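Local coordinates for protein Exo-poly-alpha-D-galacturonosidase (PDB 3JUR) that probably hydrolyses polygalacturonic acid of pectin from chain ends, as a hyperthermoactive glycoside hydrolase of family 28 built on a beta-helix and assembled as a tetramer, at residues F33-R36 / D42-E45; G107-N112 / Q194-R199; G425-I430 / F436-I441. One frame throughout, in Å; residues are numbered along the deposited sequence. Where two conformers were deposited one is given.

Contact 1. Residues F33-R36 / D42-E45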
loop_
_atom_site.group_PDB
_atom_site.type_symbol
_atom_site.label_atom_id
_atom_site.label_comp_id
_atom_site.label_asym_id
_atom_site.label_seq_id
_atom_site.Cartn_x
_atom_site.Cartn_y
_atom_site.Cartn_z
ATOM N N PHE D 33 31.467 -55.095 22.997
ATOM C CA PHE D 33 30.965 -55.174 24.368
ATOM C C PHE D 33 29.635 -55.926 24.488
ATOM O O PHE D 33 28.830 -55.649 25.380
ATOM C CB PHE D 33 30.866 -53.775 24.983
ATOM C CG PHE D 33 32.182 -53.057 25.060
ATOM C CD1 PHE D 33 33.019 -53.224 26.157
ATOM C CD2 PHE D 33 32.587 -52.210 24.031
ATOM C CE1 PHE D 33 34.241 -52.561 26.232
ATOM C CE2 PHE D 33 33.803 -51.547 24.096
ATOM C CZ PHE D 33 34.633 -51.720 25.198
ATOM N N GLY D 34 29.414 -56.880 23.589
ATOM C CA GLY D 34 28.257 -57.769 23.672
ATOM C C GLY D 34 26.975 -57.262 23.032
ATOM O O GLY D 34 25.963 -57.968 23.037
ATOM N N ALA D 35 27.015 -56.049 22.482
ATOM C CA ALA D 35 25.858 -55.456 21.808
ATOM C C ALA D 35 25.548 -56.139 20.479
ATOM O O ALA D 35 26.428 -56.732 19.851
ATOM C CB ALA D 35 26.079 -53.972 21.586
ATOM N N ARG D 36 24.288 -56.048 20.067
ATOM C CA ARG D 36 23.837 -56.532 18.772
ATOM C C ARG D 36 22.830 -55.535 18.201
ATOM O O ARG D 36 21.932 -55.070 18.911
ATOM C CB ARG D 36 23.199 -57.915 18.915
ATOM C CG ARG D 36 23.247 -58.764 17.650
ATOM C CD ARG D 36 23.496 -60.234 17.983
ATOM N NE ARG D 36 24.769 -60.395 18.684
ATOM C CZ ARG D 36 25.140 -61.476 19.366
ATOM N NH1 ARG D 36 24.339 -62.535 19.456
ATOM N NH2 ARG D 36 26.326 -61.494 19.963
ATOM N N ASP D 42 19.323 -56.553 24.495
ATOM C CA ASP D 42 19.476 -55.457 25.441
ATOM C C ASP D 42 20.939 -55.030 25.484
ATOM O O ASP D 42 21.791 -55.762 25.987
ATOM C CB ASP D 42 18.994 -55.867 26.837
ATOM C CG ASP D 42 18.897 -54.688 27.800
ATOM O OD1 ASP D 42 19.251 -53.556 27.410
ATOM O OD2 ASP D 42 18.464 -54.897 28.955
ATOM N N CYS D 43 21.222 -53.846 24.945
ATOM C CA CYS D 43 22.587 -53.329 24.889
ATOM C C CYS D 43 22.912 -52.379 26.041
ATOM O O CYS D 43 23.944 -51.710 26.009
ATOM C CB CYS D 43 22.852 -52.637 23.546
ATOM S SG CYS D 43 22.367 -53.594 22.093
ATOM N N SER D 44 22.042 -52.327 27.054
ATOM C CA SER D 44 22.216 -51.425 28.206
ATOM C C SER D 44 23.618 -51.490 28.817
ATOM O O SER D 44 24.277 -50.461 28.984
ATOM C CB SER D 44 21.170 -51.708 29.291
ATOM O OG SER D 44 19.860 -51.374 28.863
ATOM N N GLU D 45 24.063 -52.704 29.139
ATOM C CA GLU D 45 25.381 -52.936 29.743
ATOM C C GLU D 45 26.522 -52.706 28.761
ATOM O O GLU D 45 27.632 -52.341 29.161
ATOM C CB GLU D 45 25.475 -54.357 30.310
ATOM C CG GLU D 45 24.684 -54.570 31.586
ATOM C CD GLU D 45 25.300 -53.859 32.781
ATOM O OE1 GLU D 45 26.403 -54.257 33.220
ATOM O OE2 GLU D 45 24.670 -52.910 33.288
#
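Asp42 OD1, gripped by the backbone N and the hydroxyl of Ser44, fixes the turn from which Cys43 rests its sulfur on Ala35 and Arg36. Ser44 N gives its hydrogen to Asp42 OD1 over 3.1 Å from above the carboxylate plane, closing an Asx turn. Ser44 OG donates to Asp42 OD1 at 2.7 Å, and the oxygen accepts it on its syn lone pair, the one on the side of OD2. The other carboxylate oxygen forms a salt bridge with Arg96, and Ser44 OG also pairs with Gly72 N, so the turn is tied to neighbouring parts of the chain.

Cys43 is the N-cap of helix 44-57. Its sulfur lies beside the backbone N and opposite the carbonyl carbon (chi1 -49°), which carries it over the backbone of 33-36. There Cys43 SG meets Ala35 CB at 3.8 Å, while Cys43 CB sits 4.0 Å from the same methyl. The carbonyl oxygen of Arg36 approaches closer still, 3.5 Å from Cys43 SG. Phe69 packs on both Ala35 and Cys43, and Phe33 turns its ring towards later turns of the helix, onto Arg49, Ala50 and Glu53. Phe33 O is hydrogen-bonded to Ser46 OG.

The contact thus joins the loop after strand 27-29 to the start of helix 44-57. Polar bonds shape the helix start within 42-44, whereas the segments themselves meet through a methyl, a sulfur and a carbonyl oxygen, without ion pairs, which is consistent with a contact made mainly by van der Waals packing.

Contact 2. Residues G107-N112 / Q194-R199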
loop_
_atom_site.group_PDB
_atom_site.type_symbol
_atom_site.label_atom_id
_atom_site.label_comp_id
_atom_site.label_asym_id
_atom_site.label_seq_id
_atom_site.Cartn_x
_atom_site.Cartn_y
_atom_site.Cartn_z
ATOM N N GLY D 107 10.722 -26.528 34.616
ATOM C CA GLY D 107 11.369 -25.432 35.335
ATOM C C GLY D 107 11.604 -25.613 36.828
ATOM O O GLY D 107 12.114 -24.702 37.483
ATOM N N ILE D 108 11.240 -26.769 37.375
ATOM C CA ILE D 108 11.481 -27.043 38.800
ATOM C C ILE D 108 12.359 -28.288 38.982
ATOM O O ILE D 108 12.072 -29.349 38.416
ATOM C CB ILE D 108 10.154 -27.169 39.620
ATOM C CG1 ILE D 108 9.333 -25.874 39.543
ATOM C CG2 ILE D 108 10.447 -27.514 41.095
ATOM C CD1 ILE D 108 7.879 -26.026 39.948
ATOM N N GLU D 109 13.428 -28.139 39.767
ATOM C CA GLU D 109 14.360 -29.231 40.047
ATOM C C GLU D 109 13.729 -30.314 40.912
ATOM O O GLU D 109 12.932 -30.026 41.806
ATOM C CB GLU D 109 15.616 -28.703 40.741
ATOM C CG GLU D 109 16.495 -27.830 39.861
ATOM C CD GLU D 109 17.859 -27.570 40.473
ATOM O OE1 GLU D 109 18.839 -27.417 39.708
ATOM O OE2 GLU D 109 17.949 -27.522 41.716
ATOM N N LEU D 110 14.092 -31.560 40.632
ATOM C CA LEU D 110 13.598 -32.708 41.388
ATOM C C LEU D 110 14.479 -33.935 41.149
ATOM O O LEU D 110 15.389 -33.909 40.314
ATOM C CB LEU D 110 12.144 -33.021 40.995
ATOM C CG LEU D 110 11.875 -33.811 39.708
ATOM C CD1 LEU D 110 10.437 -34.269 39.665
ATOM C CD2 LEU D 110 12.223 -33.015 38.453
ATOM N N TYR D 111 14.209 -34.999 41.897
ATOM C CA TYR D 111 14.758 -36.313 41.588
ATOM C C TYR D 111 13.665 -37.155 40.947
ATOM O O TYR D 111 12.577 -37.319 41.505
ATOM C CB TYR D 111 15.358 -36.974 42.833
ATOM C CG TYR D 111 16.734 -36.443 43.145
ATOM C CD1 TYR D 111 17.875 -37.167 42.804
ATOM C CD2 TYR D 111 16.899 -35.199 43.751
ATOM C CE1 TYR D 111 19.150 -36.671 43.079
ATOM C CE2 TYR D 111 18.162 -34.691 44.024
ATOM C CZ TYR D 111 19.284 -35.429 43.688
ATOM O OH TYR D 111 20.535 -34.919 43.966
ATOM N N ASN D 112 13.959 -37.658 39.755
ATOM C CA ASN D 112 12.971 -38.333 38.925
ATOM C C ASN D 112 13.664 -39.283 37.952
ATOM O O ASN D 112 14.893 -39.381 37.948
ATOM C CB ASN D 112 12.130 -37.294 38.163
ATOM C CG ASN D 112 10.904 -37.899 37.485
ATOM O OD1 ASN D 112 10.301 -38.858 37.977
ATOM N ND2 ASN D 112 10.527 -37.327 36.348
ATOM N N GLN D 194 19.635 -34.782 28.054
ATOM C CA GLN D 194 19.826 -33.761 29.079
ATOM C C GLN D 194 21.273 -33.677 29.535
ATOM O O GLN D 194 21.871 -34.673 29.936
ATOM C CB GLN D 194 18.884 -33.980 30.275
ATOM C CG GLN D 194 18.830 -32.802 31.267
ATOM C CD GLN D 194 17.795 -32.997 32.372
ATOM O OE1 GLN D 194 18.011 -33.744 33.328
ATOM N NE2 GLN D 194 16.665 -32.311 32.244
ATOM N N PHE D 195 21.831 -32.475 29.425
ATOM C CA PHE D 195 23.127 -32.137 29.993
ATOM C C PHE D 195 22.849 -31.237 31.185
ATOM O O PHE D 195 22.283 -30.150 31.031
ATOM C CB PHE D 195 23.991 -31.392 28.966
ATOM C CG PHE D 195 24.224 -32.164 27.695
ATOM C CD1 PHE D 195 25.275 -33.075 27.601
ATOM C CD2 PHE D 195 23.390 -31.981 26.587
ATOM C CE1 PHE D 195 25.493 -33.805 26.432
ATOM C CE2 PHE D 195 23.601 -32.704 25.411
ATOM C CZ PHE D 195 24.655 -33.624 25.339
ATOM N N TYR D 196 23.230 -31.694 32.372
ATOM C CA TYR D 196 22.961 -30.955 33.606
ATOM C C TYR D 196 24.254 -30.417 34.215
ATOM O O TYR D 196 25.140 -31.190 34.603
ATOM C CB TYR D 196 22.214 -31.838 34.611
ATOM C CG TYR D 196 21.185 -31.082 35.412
ATOM C CD1 TYR D 196 19.833 -31.117 35.058
ATOM C CD2 TYR D 196 21.562 -30.311 36.510
ATOM C CE1 TYR D 196 18.878 -30.410 35.789
ATOM C CE2 TYR D 196 20.621 -29.604 37.249
ATOM C CZ TYR D 196 19.283 -29.656 36.888
ATOM O OH TYR D 196 18.362 -28.945 37.617
ATOM N N ARG D 197 24.349 -29.087 34.282
ATOM C CA ARG D 197 25.530 -28.375 34.787
ATOM C C ARG D 197 26.817 -28.808 34.067
ATOM O O ARG D 197 27.812 -29.176 34.702
ATOM C CB ARG D 197 25.671 -28.528 36.310
ATOM C CG ARG D 197 24.459 -28.086 37.129
ATOM C CD ARG D 197 24.813 -27.985 38.616
ATOM N NE ARG D 197 25.215 -29.272 39.187
ATOM C CZ ARG D 197 24.645 -29.852 40.243
ATOM N NH1 ARG D 197 23.638 -29.264 40.877
ATOM N NH2 ARG D 197 25.095 -31.022 40.680
ATOM N N CYS D 198 26.783 -28.767 32.737
ATOM C CA CYS D 198 27.909 -29.219 31.930
ATOM C C CYS D 198 28.602 -28.063 31.222
ATOM O O CYS D 198 28.006 -27.013 31.002
ATOM C CB CYS D 198 27.451 -30.259 30.904
ATOM S SG CYS D 198 26.835 -31.777 31.623
ATOM N N ARG D 199 29.865 -28.284 30.869
ATOM C CA ARG D 199 30.667 -27.341 30.100
ATOM C C ARG D 199 31.168 -28.016 28.831
ATOM O O ARG D 199 31.554 -29.186 28.868
ATOM C CB ARG D 199 31.875 -26.885 30.925
ATOM C CG ARG D 199 31.800 -25.455 31.429
ATOM C CD ARG D 199 32.985 -25.108 32.343
ATOM N NE ARG D 199 34.283 -25.398 31.730
ATOM C CZ ARG D 199 35.467 -25.056 32.247
ATOM N NH1 ARG D 199 35.542 -24.389 33.394
ATOM N NH2 ARG D 199 36.588 -25.377 31.608
HETATM O O HOH W 1 21.228 -27.339 40.283
#
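Glu109 and Tyr196 approach at a slant, the carboxylate and phenol ring planes 39° apart, and join a hairpin strand to the parallel beta-helix typical of family 28. Strand 108-112 pairs antiparallel with 103-105, while Tyr196 ends a strand of the helical coils; their backbones stay well separated, so the side chains bridge the gap. Tyr196 points across, and its OH donates to Glu109 OE1 at 2.6 Å. The hydroxyl arrives on the anti side of that oxygen, 31° out of the carboxylate plane, while OE1 itself lies at the edge of the ring, in its plane.

Glu109 reaches this place with CG opposite its carbonyl carbon (chi1 -68°) and the chain extended beyond. The fit is close, with Glu109 CG only 3.1 Å from Tyr196 OH. The far oxygen, OE2, is held by a salt bridge to Arg275, so each carboxylate oxygen has its own partner, and the phenol oxygen both donates to Glu109 and accepts from Arg104 NE. Arg197, next to the tyrosine, joins through solvent: a water donates to Glu109 OE1 at 2.5 Å and accepts from Arg197 NH1 at 3.1 Å.

Contact 3. Residues G425-I430 / F436-I441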
loop_
_atom_site.group_PDB
_atom_site.type_symbol
_atom_site.label_atom_id
_atom_site.label_comp_id
_atom_site.label_asym_id
_atom_site.label_seq_id
_atom_site.Cartn_x
_atom_site.Cartn_y
_atom_site.Cartn_z
ATOM N N GLY D 425 6.677 0.318 18.799
ATOM C CA GLY D 425 7.192 1.127 17.706
ATOM C C GLY D 425 7.404 0.310 16.445
ATOM O O GLY D 425 7.878 -0.841 16.498
ATOM N N MET D 426 7.032 0.902 15.313
ATOM C CA MET D 426 7.271 0.310 13.995
ATOM C C MET D 426 7.880 1.365 13.070
ATOM O O MET D 426 7.433 2.516 13.052
ATOM C CB MET D 426 5.979 -0.257 13.398
ATOM C CG MET D 426 5.247 -1.242 14.320
ATOM S SD MET D 426 3.934 -2.194 13.527
ATOM C CE MET D 426 4.878 -3.515 12.794
ATOM N N GLU D 427 8.920 0.977 12.337
ATOM C CA GLU D 427 9.588 1.871 11.396
ATOM C C GLU D 427 9.778 1.160 10.055
ATOM O O GLU D 427 10.311 0.063 10.021
ATOM C CB GLU D 427 10.928 2.352 11.966
ATOM C CG GLU D 427 10.787 3.165 13.257
ATOM C CD GLU D 427 12.076 3.844 13.710
ATOM O OE1 GLU D 427 13.100 3.763 12.993
ATOM O OE2 GLU D 427 12.056 4.466 14.799
ATOM N N ASN D 428 9.327 1.784 8.963
ATOM C CA ASN D 428 9.393 1.181 7.625
ATOM C C ASN D 428 8.794 -0.247 7.583
ATOM O O ASN D 428 9.498 -1.232 7.299
ATOM C CB ASN D 428 10.841 1.219 7.074
ATOM C CG ASN D 428 10.949 0.677 5.651
ATOM O OD1 ASN D 428 10.073 0.923 4.818
ATOM N ND2 ASN D 428 12.028 -0.071 5.366
ATOM N N VAL D 429 7.498 -0.345 7.892
ATOM C CA VAL D 429 6.788 -1.637 7.900
ATOM C C VAL D 429 5.626 -1.661 6.914
ATOM O O VAL D 429 4.964 -0.645 6.683
ATOM C CB VAL D 429 6.232 -2.035 9.302
ATOM C CG1 VAL D 429 7.355 -2.263 10.305
ATOM C CG2 VAL D 429 5.244 -0.981 9.808
ATOM N N ILE D 430 5.396 -2.831 6.329
ATOM C CA ILE D 430 4.216 -3.075 5.518
ATOM C C ILE D 430 3.422 -4.156 6.242
ATOM O O ILE D 430 3.954 -5.222 6.565
ATOM C CB ILE D 430 4.575 -3.492 4.062
ATOM C CG1 ILE D 430 5.440 -2.412 3.388
ATOM C CG2 ILE D 430 3.303 -3.780 3.249
ATOM C CD1 ILE D 430 5.951 -2.754 1.970
ATOM N N PHE D 436 3.678 1.815 6.696
ATOM C CA PHE D 436 3.916 2.780 7.755
ATOM C C PHE D 436 5.385 3.150 7.788
ATOM O O PHE D 436 6.231 2.295 8.059
ATOM C CB PHE D 436 3.496 2.208 9.113
ATOM C CG PHE D 436 2.040 1.854 9.197
ATOM C CD1 PHE D 436 1.089 2.827 9.493
ATOM C CD2 PHE D 436 1.617 0.549 8.971
ATOM C CE1 PHE D 436 -0.253 2.504 9.567
ATOM C CE2 PHE D 436 0.273 0.216 9.045
ATOM C CZ PHE D 436 -0.667 1.194 9.344
ATOM N N GLU D 437 5.689 4.414 7.503
ATOM C CA GLU D 437 7.021 4.943 7.766
ATOM C C GLU D 437 7.281 4.903 9.274
ATOM O O GLU D 437 8.341 4.447 9.703
ATOM C CB GLU D 437 7.185 6.367 7.223
ATOM C CG GLU D 437 8.595 6.954 7.437
ATOM C CD GLU D 437 8.674 8.458 7.176
ATOM O OE1 GLU D 437 8.152 8.915 6.133
ATOM O OE2 GLU D 437 9.267 9.185 8.017
ATOM N N LYS D 438 6.300 5.369 10.058
ATOM C CA LYS D 438 6.339 5.315 11.522
ATOM C C LYS D 438 4.998 4.886 12.120
ATOM O O LYS D 438 3.946 5.422 11.773
ATOM C CB LYS D 438 6.725 6.677 12.106
ATOM C CG LYS D 438 8.209 7.019 12.046
ATOM C CD LYS D 438 8.506 8.364 12.730
ATOM C CE LYS D 438 8.494 8.271 14.256
ATOM N NZ LYS D 438 9.558 7.366 14.808
ATOM N N LEU D 439 5.029 3.911 13.016
ATOM C CA LEU D 439 3.835 3.577 13.781
ATOM C C LEU D 439 4.231 3.366 15.222
ATOM O O LEU D 439 4.841 2.341 15.561
ATOM C CB LEU D 439 3.088 2.362 13.216
ATOM C CG LEU D 439 1.800 1.939 13.947
ATOM C CD1 LEU D 439 0.822 1.269 13.001
ATOM C CD2 LEU D 439 2.097 1.012 15.113
ATOM N N TYR D 440 3.908 4.355 16.054
ATOM C CA TYR D 440 4.170 4.279 17.492
ATOM C C TYR D 440 2.864 4.338 18.262
ATOM O O TYR D 440 2.071 5.253 18.072
ATOM C CB TYR D 440 5.097 5.403 17.963
ATOM C CG TYR D 440 5.260 5.443 19.471
ATOM C CD1 TYR D 440 6.119 4.562 20.118
ATOM C CD2 TYR D 440 4.543 6.351 20.248
ATOM C CE1 TYR D 440 6.266 4.586 21.484
ATOM C CE2 TYR D 440 4.681 6.382 21.622
ATOM C CZ TYR D 440 5.546 5.500 22.234
ATOM O OH TYR D 440 5.695 5.526 23.601
ATOM N N ILE D 441 2.641 3.350 19.123
ATOM C CA ILE D 441 1.440 3.314 19.953
ATOM C C ILE D 441 1.826 2.980 21.391
ATOM O O ILE D 441 2.574 2.036 21.624
ATOM C CB ILE D 441 0.377 2.281 19.451
ATOM C CG1 ILE D 441 -0.085 2.591 18.025
ATOM C CG2 ILE D 441 -0.843 2.289 20.366
ATOM C CD1 ILE D 441 -0.822 1.420 17.335
#
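Leu439 lies alongside Met426, both side chains leaving the same face of an antiparallel pair. Leu439 CB is 3.9 Å from Met426 CB. Its CG stands opposite the backbone N (chi1 -179°), and from there the two methyls part. Leu439 CD2 follows the methionine, 4.0 Å from Met426 CG and equally near SD, before the thioether bends away. Leu439 CD1 instead lies over one face of the phenyl ring of Phe436, 3.7 Å above the plane and over its centre. The ring is also approached obliquely by Val429, whose CG2 touches Phe436 CB at 3.7 Å.

The contact lies at the C-terminal end of the beta-helix: strand 422-426 still runs parallel to 400-406, but on its other edge the chain returns antiparallel as 438-442. Met426 and Leu439 are a hydrogen-bonded pair, with Met426 N at 2.6 Å from Leu439 O and an N-H...O angle of 135°. Where the chain turns its corner, Asn428 and Val429 both face Phe436 in a G1 beta bulge; Asn428 N bonds to Glu437 O and Val429 N to Phe436 O. In return Phe436 N reaches Val429 O at 2.8 Å, nearly straight at 176°. Asn428 turns its amide elsewhere, to Arg435 and Asp407.

On the opposite face Glu427 and Lys438 run side by side, the lysine bent back in a long salt bridge of 3.8 Å between Glu427 OE2 and Lys438 NZ. Leu439, Tyr440 and Ile441 also pair antiparallel with a strand of a second subunit, which carries the sheet across the tetramer interface.

The three contacts are spread along the chain and follow one another in sequence. Contacts 1 and 3 fall on opposite sides of the chain's centre, their own centres about 61 Å apart, contact 1 lying near the N-terminal end of the beta-helix and contact 3 at its C-terminal end. Contact 2 lies between them, with its centre about 27 Å from that of contact 1 and about 43 Å from that of contact 3. None touches another: nearest atoms are about 16 Å apart for contacts 1 and 2 and about 31 Å for contacts 2 and 3. Contact 3 alone reaches other subunits, while contact 2, only about 13 Å from the chain's centre, ties an appended hairpin to the coils.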